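PDB 3SN4: putative L-alanine-DL-glutamate epimerase from Burkholderia xenovorans LB400, which probably acts as a magnesium-dependent racemase or epimerase of the mandelate racemase/muconate lactonizing enzyme family and binds 2-oxoglutarate and fumarate. Local coordinates for residues Gly16-His21 and Asn319-Leu324; Trp123-Thr128 and Lys163-Ile168; Asp219-Ala224 and Glu245-Ser250. All blocks are in the same frame, centred on the assembly; numbering follows the deposited sequence.

Contact 1. Residues Gly16-His21 and Asn319-Leu324. With AKG (2-oxoglutaric acid), chain C.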
loop_
_atom_site.group_PDB
_atom_site.type_symbol
_atom_site.label_atom_id
_atom_site.label_comp_id
_atom_site.label_asym_id
_atom_site.label_seq_id
_atom_site.Cartn_x
_atom_site.Cartn_y
_atom_site.Cartn_z
ATOM N N GLY A 16 -49.296 3.552 -8.698
ATOM C CA GLY A 16 -49.381 4.794 -9.458
ATOM C C GLY A 16 -48.468 4.811 -10.670
ATOM O O GLY A 16 -48.889 4.531 -11.798
ATOM N N TRP A 17 -47.225 5.177 -10.402
ATOM C CA TRP A 17 -46.170 5.305 -11.407
ATOM C C TRP A 17 -45.226 4.101 -11.330
ATOM O O TRP A 17 -44.205 4.045 -12.029
ATOM C CB TRP A 17 -45.402 6.623 -11.184
ATOM C CG TRP A 17 -44.802 6.750 -9.816
ATOM C CD1 TRP A 17 -45.447 7.133 -8.655
ATOM C CD2 TRP A 17 -43.446 6.462 -9.443
ATOM N NE1 TRP A 17 -44.565 7.108 -7.596
ATOM C CE2 TRP A 17 -43.334 6.705 -8.050
ATOM C CE3 TRP A 17 -42.311 6.035 -10.153
ATOM C CZ2 TRP A 17 -42.135 6.523 -7.350
ATOM C CZ3 TRP A 17 -41.096 5.860 -9.450
ATOM C CH2 TRP A 17 -41.026 6.101 -8.060
ATOM N N ARG A 18 -45.569 3.156 -10.450
ATOM C CA ARG A 18 -44.862 1.896 -10.283
ATOM C C ARG A 18 -45.817 0.902 -9.608
ATOM O O ARG A 18 -46.902 1.282 -9.149
ATOM C CB ARG A 18 -43.650 2.105 -9.378
ATOM C CG ARG A 18 -44.036 2.555 -7.959
ATOM C CD ARG A 18 -42.810 2.871 -7.130
ATOM N NE ARG A 18 -43.177 3.527 -5.870
ATOM C CZ ARG A 18 -42.343 3.731 -4.848
ATOM N NH1 ARG A 18 -41.070 3.313 -4.906
ATOM N NH2 ARG A 18 -42.792 4.344 -3.745
ATOM N N ASN A 19 -45.401 -0.356 -9.519
ATOM C CA ASN A 19 -46.187 -1.365 -8.808
ATOM C C ASN A 19 -45.533 -1.716 -7.497
ATOM O O ASN A 19 -44.297 -1.592 -7.370
ATOM C CB ASN A 19 -46.333 -2.640 -9.630
ATOM C CG ASN A 19 -47.064 -2.424 -10.931
ATOM O OD1 ASN A 19 -48.123 -1.788 -10.983
ATOM N ND2 ASN A 19 -46.499 -2.968 -12.011
ATOM N N TYR A 20 -46.353 -2.151 -6.536
ATOM C CA TYR A 20 -45.869 -2.891 -5.366
ATOM C C TYR A 20 -45.916 -4.402 -5.610
ATOM O O TYR A 20 -46.829 -4.888 -6.241
ATOM C CB TYR A 20 -46.734 -2.612 -4.150
ATOM C CG TYR A 20 -46.709 -1.213 -3.597
ATOM C CD1 TYR A 20 -45.639 -0.357 -3.833
ATOM C CD2 TYR A 20 -47.738 -0.768 -2.766
ATOM C CE1 TYR A 20 -45.614 0.932 -3.286
ATOM C CE2 TYR A 20 -47.733 0.507 -2.232
ATOM C CZ TYR A 20 -46.666 1.349 -2.491
ATOM O OH TYR A 20 -46.633 2.611 -1.952
ATOM N N HIS A 21 -44.939 -5.130 -5.090
ATOM C CA HIS A 21 -44.908 -6.591 -5.188
ATOM C C HIS A 21 -44.806 -7.188 -3.815
ATOM O O HIS A 21 -44.232 -6.576 -2.931
ATOM C CB HIS A 21 -43.709 -7.069 -6.009
ATOM C CG HIS A 21 -43.715 -6.575 -7.421
ATOM N ND1 HIS A 21 -43.989 -7.395 -8.494
ATOM C CD2 HIS A 21 -43.508 -5.334 -7.932
ATOM C CE1 HIS A 21 -43.928 -6.684 -9.611
ATOM N NE2 HIS A 21 -43.634 -5.431 -9.298
ATOM N N ASN A 319 -35.546 3.089 2.305
ATOM C CA ASN A 319 -36.969 2.865 2.485
ATOM C C ASN A 319 -37.761 3.881 1.695
ATOM O O ASN A 319 -37.958 5.016 2.160
ATOM C CB ASN A 319 -37.302 2.993 3.971
ATOM C CG ASN A 319 -38.719 2.635 4.283
ATOM O OD1 ASN A 319 -39.192 1.556 3.903
ATOM N ND2 ASN A 319 -39.418 3.531 4.984
ATOM N N PHE A 320 -38.191 3.489 0.494
ATOM C CA PHE A 320 -38.976 4.380 -0.352
ATOM C C PHE A 320 -40.081 3.658 -1.124
ATOM O O PHE A 320 -40.411 4.022 -2.276
ATOM C CB PHE A 320 -38.074 5.210 -1.291
ATOM C CG PHE A 320 -37.537 4.454 -2.493
ATOM C CD1 PHE A 320 -37.913 4.822 -3.782
ATOM C CD2 PHE A 320 -36.634 3.409 -2.345
ATOM C CE1 PHE A 320 -37.424 4.126 -4.904
ATOM C CE2 PHE A 320 -36.142 2.720 -3.471
ATOM C CZ PHE A 320 -36.537 3.088 -4.742
ATOM N N TYR A 321 -40.676 2.670 -0.470
ATOM C CA TYR A 321 -41.746 1.912 -1.075
ATOM C C TYR A 321 -43.065 2.073 -0.270
ATOM O O TYR A 321 -43.424 3.193 0.100
ATOM C CB TYR A 321 -41.291 0.457 -1.202
ATOM C CG TYR A 321 -39.852 0.258 -1.638
ATOM C CD1 TYR A 321 -39.516 0.056 -2.979
ATOM C CD2 TYR A 321 -38.823 0.215 -0.689
ATOM C CE1 TYR A 321 -38.156 -0.157 -3.379
ATOM C CE2 TYR A 321 -37.471 -0.005 -1.061
ATOM C CZ TYR A 321 -37.147 -0.199 -2.413
ATOM O OH TYR A 321 -35.813 -0.404 -2.775
ATOM N N GLY A 322 -43.784 0.977 -0.026
ATOM C CA GLY A 322 -45.078 1.009 0.691
ATOM C C GLY A 322 -44.978 0.672 2.177
ATOM O O GLY A 322 -43.901 0.451 2.696
ATOM N N HIS A 323 -46.108 0.630 2.865
ATOM C CA HIS A 323 -46.094 0.486 4.335
ATOM C C HIS A 323 -45.373 -0.749 4.853
ATOM O O HIS A 323 -44.733 -0.690 5.920
ATOM C CB HIS A 323 -47.497 0.459 4.901
ATOM C CG HIS A 323 -48.193 1.779 4.896
ATOM N ND1 HIS A 323 -47.532 2.974 4.747
ATOM C CD2 HIS A 323 -49.503 2.090 5.063
ATOM C CE1 HIS A 323 -48.399 3.965 4.823
ATOM N NE2 HIS A 323 -49.604 3.457 5.004
ATOM N N LEU A 324 -45.513 -1.879 4.159
ATOM C CA LEU A 324 -44.835 -3.086 4.638
ATOM C C LEU A 324 -43.331 -2.923 4.582
ATOM O O LEU A 324 -42.636 -3.368 5.485
ATOM C CB LEU A 324 -45.258 -4.347 3.898
ATOM C CG LEU A 324 -44.541 -5.654 4.320
ATOM C CD1 LEU A 324 -44.594 -5.898 5.825
ATOM C CD2 LEU A 324 -45.198 -6.855 3.582
HETATM C C1 AKG C . -33.474 6.931 -2.101
HETATM O O1 AKG C . -34.611 6.644 -1.625
HETATM O O2 AKG C . -32.564 7.413 -1.355
HETATM C C2 AKG C . -33.169 6.675 -3.535
HETATM O O5 AKG C . -32.130 7.098 -4.037
HETATM C C3 AKG C . -34.041 5.831 -4.435
HETATM C C4 AKG C . -35.067 6.524 -5.351
HETATM C C5 AKG C . -34.667 7.650 -6.290
HETATM O O3 AKG C . -34.471 8.779 -5.779
HETATM O O4 AKG C . -34.611 7.435 -7.537
#

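Contact 2. Residues Trp123-Thr128 and Lys163-Ile168. With AKG (2-oxoglutaric acid), chain C.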
loop_
_atom_site.group_PDB
_atom_site.type_symbol
_atom_site.label_atom_id
_atom_site.label_comp_id
_atom_site.label_asym_id
_atom_site.label_seq_id
_atom_site.Cartn_x
_atom_site.Cartn_y
_atom_site.Cartn_z
ATOM N N TRP A 123 -38.074 12.866 6.086
ATOM C CA TRP A 123 -39.119 12.851 5.069
ATOM C C TRP A 123 -38.433 12.914 3.726
ATOM O O TRP A 123 -37.899 13.958 3.328
ATOM C CB TRP A 123 -40.048 14.037 5.268
ATOM C CG TRP A 123 -41.107 14.251 4.202
ATOM C CD1 TRP A 123 -41.180 13.682 2.971
ATOM C CD2 TRP A 123 -42.195 15.179 4.280
ATOM N NE1 TRP A 123 -42.268 14.169 2.281
ATOM C CE2 TRP A 123 -42.902 15.097 3.063
ATOM C CE3 TRP A 123 -42.644 16.062 5.266
ATOM C CZ2 TRP A 123 -44.040 15.874 2.801
ATOM C CZ3 TRP A 123 -43.777 16.828 5.012
ATOM C CH2 TRP A 123 -44.466 16.726 3.791
ATOM N N SER A 124 -38.423 11.771 3.057
ATOM C CA SER A 124 -37.648 11.596 1.854
ATOM C C SER A 124 -38.448 12.003 0.654
ATOM O O SER A 124 -39.679 12.133 0.734
ATOM C CB SER A 124 -37.211 10.139 1.714
ATOM O OG SER A 124 -36.272 10.063 0.675
ATOM N N HIS A 125 -37.739 12.226 -0.460
ATOM C CA HIS A 125 -38.340 12.692 -1.716
ATOM C C HIS A 125 -39.243 13.895 -1.484
ATOM O O HIS A 125 -40.393 13.923 -1.921
ATOM C CB HIS A 125 -39.117 11.548 -2.377
ATOM C CG HIS A 125 -38.248 10.400 -2.740
ATOM N ND1 HIS A 125 -38.127 9.279 -1.950
ATOM C CD2 HIS A 125 -37.385 10.235 -3.771
ATOM C CE1 HIS A 125 -37.247 8.458 -2.493
ATOM N NE2 HIS A 125 -36.785 9.013 -3.599
ATOM N N CYS A 126 -38.691 14.879 -0.781
ATOM C CA CYS A 126 -39.406 16.059 -0.375
ATOM C C CYS A 126 -38.631 17.276 -0.893
ATOM O O CYS A 126 -37.592 17.638 -0.305
ATOM C CB CYS A 126 -39.481 16.071 1.155
ATOM S SG CYS A 126 -40.126 17.601 1.910
ATOM N N PRO A 127 -39.129 17.947 -1.959
ATOM C CA PRO A 127 -40.431 17.827 -2.639
ATOM C C PRO A 127 -40.440 16.953 -3.894
ATOM O O PRO A 127 -41.334 17.088 -4.720
ATOM C CB PRO A 127 -40.744 19.273 -3.012
ATOM C CG PRO A 127 -39.388 19.950 -3.146
ATOM C CD PRO A 127 -38.340 19.043 -2.544
ATOM N N THR A 128 -39.476 16.044 -4.008
ATOM C CA THR A 128 -39.318 15.217 -5.199
ATOM C C THR A 128 -40.601 14.534 -5.703
ATOM O O THR A 128 -40.901 14.595 -6.894
ATOM C CB THR A 128 -38.217 14.166 -4.972
ATOM O OG1 THR A 128 -37.073 14.827 -4.392
ATOM C CG2 THR A 128 -37.861 13.461 -6.302
ATOM N N LYS A 163 -35.262 15.224 2.612
ATOM C CA LYS A 163 -34.309 14.907 1.532
ATOM C C LYS A 163 -34.872 15.251 0.166
ATOM O O LYS A 163 -35.976 14.812 -0.182
ATOM C CB LYS A 163 -33.893 13.435 1.547
ATOM C CG LYS A 163 -32.666 13.167 0.676
ATOM C CD LYS A 163 -32.027 11.795 0.891
ATOM C CE LYS A 163 -32.773 10.685 0.120
ATOM N NZ LYS A 163 -32.352 9.313 0.549
ATOM N N THR A 164 -34.088 15.988 -0.619
ATOM C CA THR A 164 -34.455 16.373 -1.977
ATOM C C THR A 164 -33.453 15.815 -2.971
ATOM O O THR A 164 -32.450 15.187 -2.588
ATOM C CB THR A 164 -34.526 17.896 -2.104
ATOM O OG1 THR A 164 -35.164 18.257 -3.341
ATOM C CG2 THR A 164 -33.135 18.522 -1.992
ATOM N N ASN A 165 -33.745 16.022 -4.247
ATOM C CA ASN A 165 -32.912 15.532 -5.352
ATOM C C ASN A 165 -32.506 16.713 -6.246
ATOM O O ASN A 165 -32.347 17.801 -5.732
ATOM C CB ASN A 165 -33.643 14.432 -6.114
ATOM C CG ASN A 165 -34.057 13.304 -5.219
ATOM O OD1 ASN A 165 -35.062 13.404 -4.500
ATOM N ND2 ASN A 165 -33.302 12.203 -5.257
ATOM N N ILE A 166 -32.297 16.505 -7.548
ATOM C CA ILE A 166 -31.821 17.559 -8.436
ATOM C C ILE A 166 -32.948 17.944 -9.383
ATOM O O ILE A 166 -33.566 17.061 -9.996
ATOM C CB ILE A 166 -30.581 17.109 -9.273
ATOM C CG1 ILE A 166 -29.524 16.387 -8.404
ATOM C CG2 ILE A 166 -29.947 18.305 -9.963
ATOM C CD1 ILE A 166 -28.499 15.525 -9.217
ATOM N N PHE A 167 -33.190 19.253 -9.499
ATOM C CA PHE A 167 -34.290 19.817 -10.303
ATOM C C PHE A 167 -33.842 21.014 -11.109
ATOM O O PHE A 167 -33.010 21.795 -10.645
ATOM C CB PHE A 167 -35.464 20.228 -9.403
ATOM C CG PHE A 167 -36.041 19.074 -8.659
ATOM C CD1 PHE A 167 -36.955 18.247 -9.266
ATOM C CD2 PHE A 167 -35.617 18.775 -7.387
ATOM C CE1 PHE A 167 -37.456 17.160 -8.601
ATOM C CE2 PHE A 167 -36.107 17.684 -6.727
ATOM C CZ PHE A 167 -37.014 16.874 -7.339
ATOM N N ILE A 168 -34.399 21.143 -12.313
ATOM C CA ILE A 168 -34.184 22.306 -13.170
ATOM C C ILE A 168 -35.407 23.224 -13.094
ATOM O O ILE A 168 -36.506 22.804 -13.459
ATOM C CB ILE A 168 -33.975 21.887 -14.646
ATOM C CG1 ILE A 168 -32.861 20.820 -14.759
ATOM C CG2 ILE A 168 -33.745 23.131 -15.540
ATOM C CD1 ILE A 168 -31.565 21.100 -13.943
HETATM C C1 AKG C . -33.474 6.931 -2.101
HETATM O O1 AKG C . -34.611 6.644 -1.625
HETATM O O2 AKG C . -32.564 7.413 -1.355
HETATM C C2 AKG C . -33.169 6.675 -3.535
HETATM O O5 AKG C . -32.130 7.098 -4.037
HETATM C C3 AKG C . -34.041 5.831 -4.435
HETATM C C4 AKG C . -35.067 6.524 -5.351
HETATM C C5 AKG C . -34.667 7.650 -6.290
HETATM O O3 AKG C . -34.471 8.779 -5.779
HETATM O O4 AKG C . -34.611 7.435 -7.537
HETATM O O HOH W 1 -35.105 12.198 -1.880
#

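Contact 3. Residues Asp219-Ala224 and Glu245-Ser250. With MG (magnesium ion), chain B; NA (sodium ion), chain E; AKG (2-oxoglutaric acid), chain C.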
loop_
_atom_site.group_PDB
_atom_site.type_symbol
_atom_site.label_atom_id
_atom_site.label_comp_id
_atom_site.label_asym_id
_atom_site.label_seq_id
_atom_site.Cartn_x
_atom_site.Cartn_y
_atom_site.Cartn_z
ATOM N N ASP A 219 -29.725 14.079 -2.234
ATOM C CA ASP A 219 -29.414 12.834 -2.945
ATOM C C ASP A 219 -29.111 13.153 -4.391
ATOM O O ASP A 219 -29.941 13.737 -5.100
ATOM C CB ASP A 219 -30.568 11.847 -2.821
ATOM C CG ASP A 219 -30.194 10.414 -3.201
ATOM O OD1 ASP A 219 -29.151 10.157 -3.859
ATOM O OD2 ASP A 219 -30.994 9.518 -2.850
ATOM N N LEU A 220 -27.895 12.782 -4.806
ATOM C CA LEU A 220 -27.418 12.938 -6.181
ATOM C C LEU A 220 -27.435 11.618 -6.966
ATOM O O LEU A 220 -27.130 11.603 -8.165
ATOM C CB LEU A 220 -26.005 13.537 -6.158
ATOM C CG LEU A 220 -25.848 14.868 -5.366
ATOM C CD1 LEU A 220 -24.336 15.258 -5.256
ATOM C CD2 LEU A 220 -26.668 15.973 -6.015
ATOM N N ASN A 221 -27.828 10.532 -6.304
ATOM C CA ASN A 221 -28.020 9.205 -6.926
ATOM C C ASN A 221 -26.801 8.871 -7.812
ATOM O O ASN A 221 -25.670 9.087 -7.370
ATOM C CB ASN A 221 -29.341 9.132 -7.694
ATOM C CG ASN A 221 -30.552 9.333 -6.816
ATOM O OD1 ASN A 221 -31.100 10.429 -6.749
ATOM N ND2 ASN A 221 -30.982 8.271 -6.144
ATOM N N PHE A 222 -27.018 8.376 -9.032
ATOM C CA PHE A 222 -25.933 8.065 -9.969
ATOM C C PHE A 222 -25.798 9.172 -11.044
ATOM O O PHE A 222 -25.386 8.888 -12.190
ATOM C CB PHE A 222 -26.203 6.745 -10.714
ATOM C CG PHE A 222 -26.141 5.488 -9.867
ATOM C CD1 PHE A 222 -24.947 4.749 -9.777
ATOM C CD2 PHE A 222 -27.290 4.974 -9.268
ATOM C CE1 PHE A 222 -24.884 3.542 -9.047
ATOM C CE2 PHE A 222 -27.248 3.779 -8.535
ATOM C CZ PHE A 222 -26.032 3.042 -8.439
ATOM N N ASN A 223 -26.091 10.426 -10.694
ATOM C CA ASN A 223 -26.265 11.463 -11.733
ATOM C C ASN A 223 -25.040 12.241 -12.178
ATOM O O ASN A 223 -25.155 13.206 -12.947
ATOM C CB ASN A 223 -27.388 12.406 -11.306
ATOM C CG ASN A 223 -28.754 11.725 -11.347
ATOM O OD1 ASN A 223 -29.078 10.988 -12.296
ATOM N ND2 ASN A 223 -29.559 11.971 -10.332
ATOM N N ALA A 224 -23.854 11.836 -11.717
ATOM C CA ALA A 224 -22.599 12.437 -12.176
ATOM C C ALA A 224 -21.468 11.412 -12.180
ATOM O O ALA A 224 -21.666 10.268 -11.762
ATOM C CB ALA A 224 -22.222 13.612 -11.284
ATOM N N GLU A 245 -25.739 12.325 -0.715
ATOM C CA GLU A 245 -25.856 10.932 -1.049
ATOM C C GLU A 245 -25.428 10.755 -2.482
ATOM O O GLU A 245 -25.900 11.461 -3.383
ATOM C CB GLU A 245 -27.301 10.516 -0.854
ATOM C CG GLU A 245 -27.603 9.022 -0.830
ATOM C CD GLU A 245 -29.035 8.768 -0.328
ATOM O OE1 GLU A 245 -29.632 7.775 -0.743
ATOM O OE2 GLU A 245 -29.571 9.571 0.468
ATOM N N ILE A 246 -24.522 9.807 -2.692
ATOM C CA ILE A 246 -23.890 9.602 -4.000
ATOM C C ILE A 246 -23.762 8.101 -4.189
ATOM O O ILE A 246 -23.108 7.419 -3.392
ATOM C CB ILE A 246 -22.498 10.242 -4.051
ATOM C CG1 ILE A 246 -22.594 11.773 -3.991
ATOM C CG2 ILE A 246 -21.715 9.833 -5.337
ATOM C CD1 ILE A 246 -21.235 12.471 -3.768
ATOM N N ASP A 247 -24.377 7.575 -5.231
ATOM C CA ASP A 247 -24.169 6.184 -5.589
ATOM C C ASP A 247 -23.085 6.025 -6.643
ATOM O O ASP A 247 -23.046 6.782 -7.626
ATOM C CB ASP A 247 -25.453 5.567 -6.084
ATOM C CG ASP A 247 -26.531 5.594 -5.047
ATOM O OD1 ASP A 247 -26.316 5.076 -3.921
ATOM O OD2 ASP A 247 -27.592 6.139 -5.382
ATOM N N SER A 248 -22.232 5.026 -6.452
ATOM C CA SER A 248 -21.039 4.844 -7.274
ATOM C C SER A 248 -20.602 3.416 -7.215
ATOM O O SER A 248 -20.664 2.791 -6.145
ATOM C CB SER A 248 -19.874 5.721 -6.777
ATOM O OG SER A 248 -18.715 5.469 -7.571
ATOM N N TYR A 249 -20.158 2.897 -8.354
ATOM C CA TYR A 249 -19.500 1.590 -8.404
ATOM C C TYR A 249 -17.993 1.725 -8.448
ATOM O O TYR A 249 -17.285 0.781 -8.821
ATOM C CB TYR A 249 -20.023 0.780 -9.558
ATOM C CG TYR A 249 -21.481 0.450 -9.388
ATOM C CD1 TYR A 249 -21.941 -0.139 -8.209
ATOM C CD2 TYR A 249 -22.404 0.751 -10.376
ATOM C CE1 TYR A 249 -23.290 -0.437 -8.043
ATOM C CE2 TYR A 249 -23.763 0.438 -10.223
ATOM C CZ TYR A 249 -24.195 -0.137 -9.056
ATOM O OH TYR A 249 -25.532 -0.456 -8.909
ATOM N N SER A 250 -17.524 2.897 -8.020
ATOM C CA SER A 250 -16.096 3.192 -7.918
ATOM C C SER A 250 -15.769 3.626 -6.485
ATOM O O SER A 250 -15.886 4.801 -6.136
ATOM C CB SER A 250 -15.682 4.274 -8.900
ATOM O OG SER A 250 -14.287 4.554 -8.757
HETATM MG MG MG B . -30.643 7.454 -2.560
HETATM NA NA NA E . -25.822 -2.891 -7.383
HETATM C C1 AKG C . -33.474 6.931 -2.101
HETATM O O1 AKG C . -34.611 6.644 -1.625
HETATM O O2 AKG C . -32.564 7.413 -1.355
HETATM C C2 AKG C . -33.169 6.675 -3.535
HETATM O O5 AKG C . -32.130 7.098 -4.037
HETATM C C3 AKG C . -34.041 5.831 -4.435
HETATM C C4 AKG C . -35.067 6.524 -5.351
HETATM C C5 AKG C . -34.667 7.650 -6.290
HETATM O O3 AKG C . -34.471 8.779 -5.779
HETATM O O4 AKG C . -34.611 7.435 -7.537
HETATM O O HOH W 2 -28.999 7.482 -3.770
HETATM O O HOH W 3 -29.785 5.676 -6.467
HETATM O O HOH W 4 -26.394 -5.066 -8.436
HETATM O O HOH W 5 -23.503 -3.880 -6.857
#

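Contact 1. Residues Gly16-His21 and Asn319-Leu324
R18 meets F320 end-on: its two terminal nitrogens converge on a single backbone oxygen. NH1 and NH2 of R18 each lie 2.8 Å from O of F320, and that oxygen sits at the edge of the guanidinium, in its plane. The donors arrive from opposite faces of the carbonyl plane, so one acceptor is shared by two moderately bent bonds. An arginine suits the place because its chain runs straight from CG to NE and delivers a flat double donor to a buried carbonyl. W17 lies against one face of the guanidinium, toward its rim, and limits how far the group can tilt.

The guanidinium also passes beside the F320 ring, NH1 of R18 standing 3.7 Å from CD1 of F320 with the two planes 38° apart. The first torsion of F320 sets CG between the backbone N and the carbonyl carbon (chi1 77°), which turns the ring toward the ligand. C3 of 2-oxoglutarate lies over the centre of one ring face, and C4 is 3.4 Å from CE1 of F320, so a flat apolar residue meets the methylene part of the ligand.

Farther along, Y20 brings its hydroxyl end to the backbone of G322, with OH of Y20 3.5 Å from CA of G322. A residue without a side chain permits this approach just before helix 323-335. The Y20 hydroxyl is hydrogen-bonded to E352.

The start of strand 19-27 and the loop before it thus pack on the loop following barrel strand 314-317, as in the enolase superfamily, where the N-terminal domain adjoins the active-site end of the barrel.

Contact 2. Residues Trp123-Thr128 and Lys163-Ile168
The backbones of W123-C126 and K163 are tied by two hydrogen bonds, from N of K163 to O of W123 (3.0 Å) and from N of C126 to O of K163 (2.8 Å), after which a cis peptide bond before P127 leads into helix 128-132. K163 and H125 then reach the same 2-oxoglutarate from different segments. The lysine is bent at its third torsion (chi3 81°), and its NZ donates to O2 of the ligand at 2.7 Å. H125 presents its ring edge, with NE2 donating to O3 at 3.2 Å, while ND1 is held by D345. Between the segments, water 1 accepts from N of H125 and donates to OD1 of N165. OG1 of T128 also approaches this amide oxygen, though so closely that the exact distance is doubtful. N165 suits this place because its ND2 is left to donate to N221. At the start of helix 128-132, T128 meets the rim of the F167 ring, CB lying in the ring plane and CA of T128 3.6 Å from CZ of F167. H125 and K163 thus give N-H donors to the two carboxylates at either end of 2-oxoglutarate, consistent with a pocket suited to a dicarboxylate.

Contact 3. Residues Asp219-Ala224 and Glu245-Ser250
OD1 of D219, which lies against the E245 side chain, is gripped twice: N of N221 donates to it at 2.8 Å, closing an Asx turn, and water 2 donates as well. With magnesium on OD2, this helps to fix the carboxylate's rotation. OD2 of D219 and OE1 of E245 each lie 2.1 Å from the metal; O2 and O5 of 2-oxoglutarate chelate it, and water 2 and E269 complete the sphere. Aspartate and glutamate suit these places as anionic oxygen ligands. Their carboxylates are stacked with planes 27° apart, a closeness of like charges that the shared cation probably pays for. E245 has its CG anti to the backbone N (chi1 -166°) and stays extended beyond, which carries its carboxylate out to the metal; OE2 pairs with K163.

D219 and E245 form a parallel beta bridge. N of L220 donates to O of E245 at 2.8 Å, and N of D247 to O of N221 at 2.9 Å. The N221 amide serves both ways, ND2 donating weakly to O5 of the ligand and OD1 accepting from N165.

Beyond the metal, D247 lays its CB over the centre of the F222 ring, 3.4 Å from the centroid, a CH-pi contact. CE1 of F222 lies over a face of the Y249 ring, 3.5 Å from CE2 of Y249. The Y249 hydroxyl binds sodium together with T270 and P78 of a second subunit.

Carboxylates at the C-terminal ends of successive parallel strands, sharing one magnesium, are the hallmark of the enolase-superfamily barrel.

In the fold
All three contacts touch 2-oxoglutarate. Contact 2 and contact 3 are joined directly: a salt bridge links them, NZ of K163 lying 2.8 Å from OE2 of E245, and O of T164 is 3.0 Å from N of D219, a probable hydrogen bond between adjoining barrel strands. Contact 1 approaches from another side and meets contact 2 where CB of F320 packs 3.6 Å from CE1 of H125. It does not reach contact 3; their nearest atoms are about 8 Å apart and their centres about 22 Å. Apolar packing, hydrogen-bond donors and the magnesium site are thus supplied to one ligand by different parts of the chain, with R178 adding a further hydrogen bond.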